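Local coordinates for protein citrate synthase (PDB 2IBP) that probably catalyses the condensation of oxaloacetate with acetyl-CoA and water to give citrate and CoA in the tricarboxylic acid cycle, at residues P159-R170 with P359-M369. Numbering follows the deposited sequence.
Sequences PTIVAYHYRFSR and PYEYFTPIFAM. With ACT (acetate ion), chain C.
Segment 159-169 and segment 363-369, the start of helix 363-382, pack nearly antiparallel, 159° between their directions and 9.7 Å between axes, bringing the CA of Pro159 near that of Met369 and that of Val162 near that of Pro365. Tyr362, just before the second helix, reaches across to the first. Its OH meets the edge of the His165 imidazole, where a short hydrogen bond to ND1 (2.6 Å) forms; either atom could be the donor. His165 is buried and its NE2 bonds Leu104 O, so the two nitrogens together fix the ring's rotation. Tyr166, with CG anti to its backbone N (chi1 171°), turns its ring edge onto the face of Tyr362 in a T-shaped stack with planes at 89°, while its CB makes a CH-pi contact over the same ring. Rigid Pro359 packs CG on Tyr166 CE1 (3.7 Å). In one of the two modelled conformers of Glu361, Arg170 NH2 forms a salt bridge to its OE2 (3.1 Å), nearly in the guanidinium plane; NH1 bonds Ser169 OG (2.8 Å), steadying the long side chain. Deeper in, beta-branched Val162 meets three neighbours: CG1 packs on Tyr362 CD1, CG2 on Met369 SD (3.7 Å), and both methyls on Pro365 CB. Flexible Met369 bends at its last torsion, laying CE against Pro159 CB. Such antiparallel helix packing, with the aromatic cluster of His165, Tyr166 and Tyr362 at one end, belongs to the largely helical citrate synthase fold.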
# COMPACT_ATOMS: atom_id res chain seq x y z
N PRO A 159 6.43 -5.32 17.62
CA PRO A 159 7.68 -5.06 18.35
C PRO A 159 8.73 -6.13 18.17
O PRO A 159 9.92 -5.86 18.25
CB PRO A 159 7.21 -5.00 19.82
CG PRO A 159 5.75 -4.67 19.72
CD PRO A 159 5.28 -5.42 18.53
N THR A 160 8.30 -7.37 17.97
CA THR A 160 9.24 -8.46 17.78
C THR A 160 10.01 -8.26 16.48
O THR A 160 11.22 -8.47 16.40
CB THR A 160 8.51 -9.81 17.80
OG1 THR A 160 7.59 -9.83 18.90
CG2 THR A 160 9.51 -10.96 17.93
N ILE A 161 9.28 -7.89 15.44
CA ILE A 161 9.88 -7.64 14.14
C ILE A 161 10.94 -6.53 14.27
O ILE A 161 12.08 -6.69 13.83
CB ILE A 161 8.83 -7.24 13.11
CG1 ILE A 161 7.88 -8.40 12.83
CG2 ILE A 161 9.52 -6.81 11.80
CD1 ILE A 161 6.76 -8.05 11.88
N VAL A 162 10.55 -5.43 14.88
CA VAL A 162 11.45 -4.30 15.08
C VAL A 162 12.70 -4.70 15.85
O VAL A 162 13.83 -4.42 15.44
CB VAL A 162 10.71 -3.14 15.75
CG1 VAL A 162 11.68 -1.99 16.09
CG2 VAL A 162 9.55 -2.66 14.86
N ALA A 163 12.49 -5.31 17.02
CA ALA A 163 13.60 -5.71 17.88
C ALA A 163 14.53 -6.73 17.23
O ALA A 163 15.76 -6.60 17.33
CB ALA A 163 13.07 -6.26 19.21
N TYR A 164 13.97 -7.72 16.52
CA TYR A 164 14.80 -8.73 15.87
C TYR A 164 15.67 -8.08 14.80
O TYR A 164 16.84 -8.37 14.69
CB TYR A 164 13.95 -9.81 15.23
CG TYR A 164 13.42 -10.87 16.18
CD1 TYR A 164 13.42 -10.67 17.55
CD2 TYR A 164 12.81 -12.02 15.68
CE1 TYR A 164 12.94 -11.65 18.42
CE2 TYR A 164 12.29 -12.98 16.54
CZ TYR A 164 12.35 -12.78 17.91
OH TYR A 164 11.81 -13.71 18.79
N HIS A 165 15.08 -7.14 14.08
CA HIS A 165 15.87 -6.45 13.08
C HIS A 165 16.99 -5.67 13.74
O HIS A 165 18.14 -5.70 13.29
CB HIS A 165 15.02 -5.52 12.25
CG HIS A 165 15.77 -4.93 11.11
ND1 HIS A 165 16.47 -3.75 11.23
CD2 HIS A 165 16.06 -5.42 9.89
CE1 HIS A 165 17.10 -3.51 10.09
NE2 HIS A 165 16.87 -4.51 9.26
N TYR A 166 16.66 -4.97 14.83
CA TYR A 166 17.68 -4.21 15.55
C TYR A 166 18.84 -5.11 15.93
O TYR A 166 19.99 -4.80 15.67
CB TYR A 166 17.11 -3.50 16.76
CG TYR A 166 18.18 -2.89 17.62
CD1 TYR A 166 18.87 -1.77 17.20
CD2 TYR A 166 18.56 -3.48 18.82
CE1 TYR A 166 19.89 -1.24 17.95
CE2 TYR A 166 19.55 -2.93 19.61
CZ TYR A 166 20.23 -1.83 19.15
OH TYR A 166 21.24 -1.30 19.94
N ARG A 167 18.53 -6.23 16.58
CA ARG A 167 19.55 -7.18 17.01
C ARG A 167 20.38 -7.67 15.84
O ARG A 167 21.60 -7.66 15.89
CB ARG A 167 18.89 -8.36 17.72
CG ARG A 167 18.09 -7.98 18.94
CD ARG A 167 18.94 -7.47 20.08
NE ARG A 167 19.86 -8.50 20.60
CZ ARG A 167 20.62 -8.30 21.67
NH1 ARG A 167 20.55 -7.15 22.33
NH2 ARG A 167 21.42 -9.25 22.08
N PHE A 168 19.71 -8.16 14.79
CA PHE A 168 20.44 -8.64 13.63
C PHE A 168 21.28 -7.55 12.97
O PHE A 168 22.37 -7.83 12.48
CB PHE A 168 19.52 -9.25 12.58
CG PHE A 168 18.91 -10.56 12.98
CD1 PHE A 168 19.68 -11.58 13.50
CD2 PHE A 168 17.62 -10.85 12.60
CE1 PHE A 168 19.12 -12.82 13.78
CE2 PHE A 168 17.05 -12.08 12.88
CZ PHE A 168 17.82 -13.08 13.43
N SER A 169 20.76 -6.31 12.95
CA SER A 169 21.48 -5.21 12.30
C SER A 169 22.80 -4.92 13.01
O SER A 169 23.75 -4.40 12.41
CB SER A 169 20.62 -3.94 12.24
OG SER A 169 20.54 -3.32 13.51
N ARG A 170 22.86 -5.26 14.30
CA ARG A 170 24.03 -5.05 15.15
C ARG A 170 24.88 -6.33 15.30
O ARG A 170 25.81 -6.38 16.12
CB ARG A 170 23.58 -4.53 16.53
CG ARG A 170 23.44 -3.03 16.65
CD ARG A 170 22.55 -2.38 15.59
NE ARG A 170 22.59 -0.92 15.67
CZ ARG A 170 21.96 -0.09 14.83
NH1 ARG A 170 21.25 -0.58 13.82
NH2 ARG A 170 22.06 1.22 14.98
N PRO A 359 18.30 3.77 18.10
CA PRO A 359 18.81 4.51 16.94
C PRO A 359 17.70 5.26 16.20
O PRO A 359 16.56 4.83 16.17
CB PRO A 359 19.44 3.42 16.07
CG PRO A 359 19.67 2.30 16.97
CD PRO A 359 18.54 2.33 17.97
N TYR A 360 18.06 6.36 15.55
CA TYR A 360 17.09 7.18 14.85
C TYR A 360 16.23 6.38 13.87
O TYR A 360 15.03 6.65 13.73
CB TYR A 360 17.79 8.25 14.02
CG TYR A 360 18.49 9.31 14.82
CD1 TYR A 360 17.78 10.11 15.71
CD2 TYR A 360 19.80 9.64 14.56
CE1 TYR A 360 18.39 11.15 16.39
CE2 TYR A 360 20.43 10.68 15.23
CZ TYR A 360 19.72 11.44 16.14
OH TYR A 360 20.33 12.47 16.83
N GLU A 361 16.86 5.47 13.14
CA GLU A 361 16.17 4.71 12.12
C GLU A 361 15.09 3.79 12.68
O GLU A 361 14.28 3.26 11.92
CB GLU A 361 17.15 3.93 11.24
CG GLU A 361 18.02 2.89 11.96
CD GLU A 361 19.33 3.43 12.56
OE1 GLU A 361 19.53 4.66 12.70
OE2 GLU A 361 20.19 2.57 12.88
N TYR A 362 15.07 3.62 14.01
CA TYR A 362 14.03 2.81 14.67
C TYR A 362 12.88 3.66 15.21
O TYR A 362 11.89 3.13 15.70
CB TYR A 362 14.60 1.87 15.73
CG TYR A 362 15.41 0.76 15.11
CD1 TYR A 362 14.79 -0.41 14.66
CD2 TYR A 362 16.74 0.95 14.79
CE1 TYR A 362 15.50 -1.38 14.01
CE2 TYR A 362 17.45 -0.01 14.10
CZ TYR A 362 16.82 -1.17 13.68
OH TYR A 362 17.53 -2.12 12.99
N PHE A 363 12.98 4.98 15.10
CA PHE A 363 11.91 5.86 15.58
C PHE A 363 10.60 5.58 14.85
O PHE A 363 9.54 5.42 15.48
CB PHE A 363 12.28 7.34 15.40
CG PHE A 363 13.27 7.87 16.42
CD1 PHE A 363 14.16 7.03 17.08
CD2 PHE A 363 13.40 9.25 16.60
CE1 PHE A 363 15.09 7.55 17.99
CE2 PHE A 363 14.32 9.76 17.50
CZ PHE A 363 15.16 8.91 18.19
N THR A 364 10.65 5.57 13.52
CA THR A 364 9.43 5.33 12.74
C THR A 364 8.91 3.90 12.92
O THR A 364 7.71 3.71 13.07
CB THR A 364 9.60 5.76 11.29
OG1 THR A 364 9.92 7.16 11.28
CG2 THR A 364 8.28 5.54 10.53
N PRO A 365 9.81 2.90 12.95
CA PRO A 365 9.34 1.56 13.31
C PRO A 365 8.57 1.52 14.64
O PRO A 365 7.56 0.83 14.74
CB PRO A 365 10.63 0.76 13.37
CG PRO A 365 11.44 1.36 12.25
CD PRO A 365 11.15 2.84 12.33
N ILE A 366 9.01 2.26 15.65
CA ILE A 366 8.27 2.31 16.92
C ILE A 366 6.91 2.99 16.73
O ILE A 366 5.91 2.58 17.33
CB ILE A 366 9.10 2.96 18.02
CG1 ILE A 366 10.31 2.05 18.30
CG2 ILE A 366 8.28 3.12 19.32
CD1 ILE A 366 11.40 2.69 19.14
N PHE A 367 6.84 4.01 15.89
CA PHE A 367 5.54 4.60 15.56
C PHE A 367 4.60 3.51 14.97
O PHE A 367 3.43 3.43 15.32
CB PHE A 367 5.72 5.74 14.55
CG PHE A 367 4.45 6.42 14.17
CD1 PHE A 367 4.00 7.54 14.85
CD2 PHE A 367 3.67 5.94 13.13
CE1 PHE A 367 2.82 8.18 14.48
CE2 PHE A 367 2.51 6.58 12.75
CZ PHE A 367 2.10 7.72 13.41
N ALA A 368 5.13 2.68 14.07
CA ALA A 368 4.37 1.55 13.50
C ALA A 368 3.90 0.59 14.61
O ALA A 368 2.79 0.05 14.55
CB ALA A 368 5.24 0.78 12.47
N MET A 369 4.76 0.32 15.58
CA MET A 369 4.38 -0.53 16.72
C MET A 369 3.17 0.04 17.45
O MET A 369 2.35 -0.70 17.97
CB MET A 369 5.54 -0.67 17.71
CG MET A 369 6.61 -1.59 17.20
SD MET A 369 8.17 -1.33 18.06
CE MET A 369 7.62 -1.13 19.75
C ACT C . 21.46 7.53 16.55
O ACT C . 20.92 6.78 15.70
OXT ACT C . 22.65 7.87 16.32
CH3 ACT C . 20.74 8.02 17.78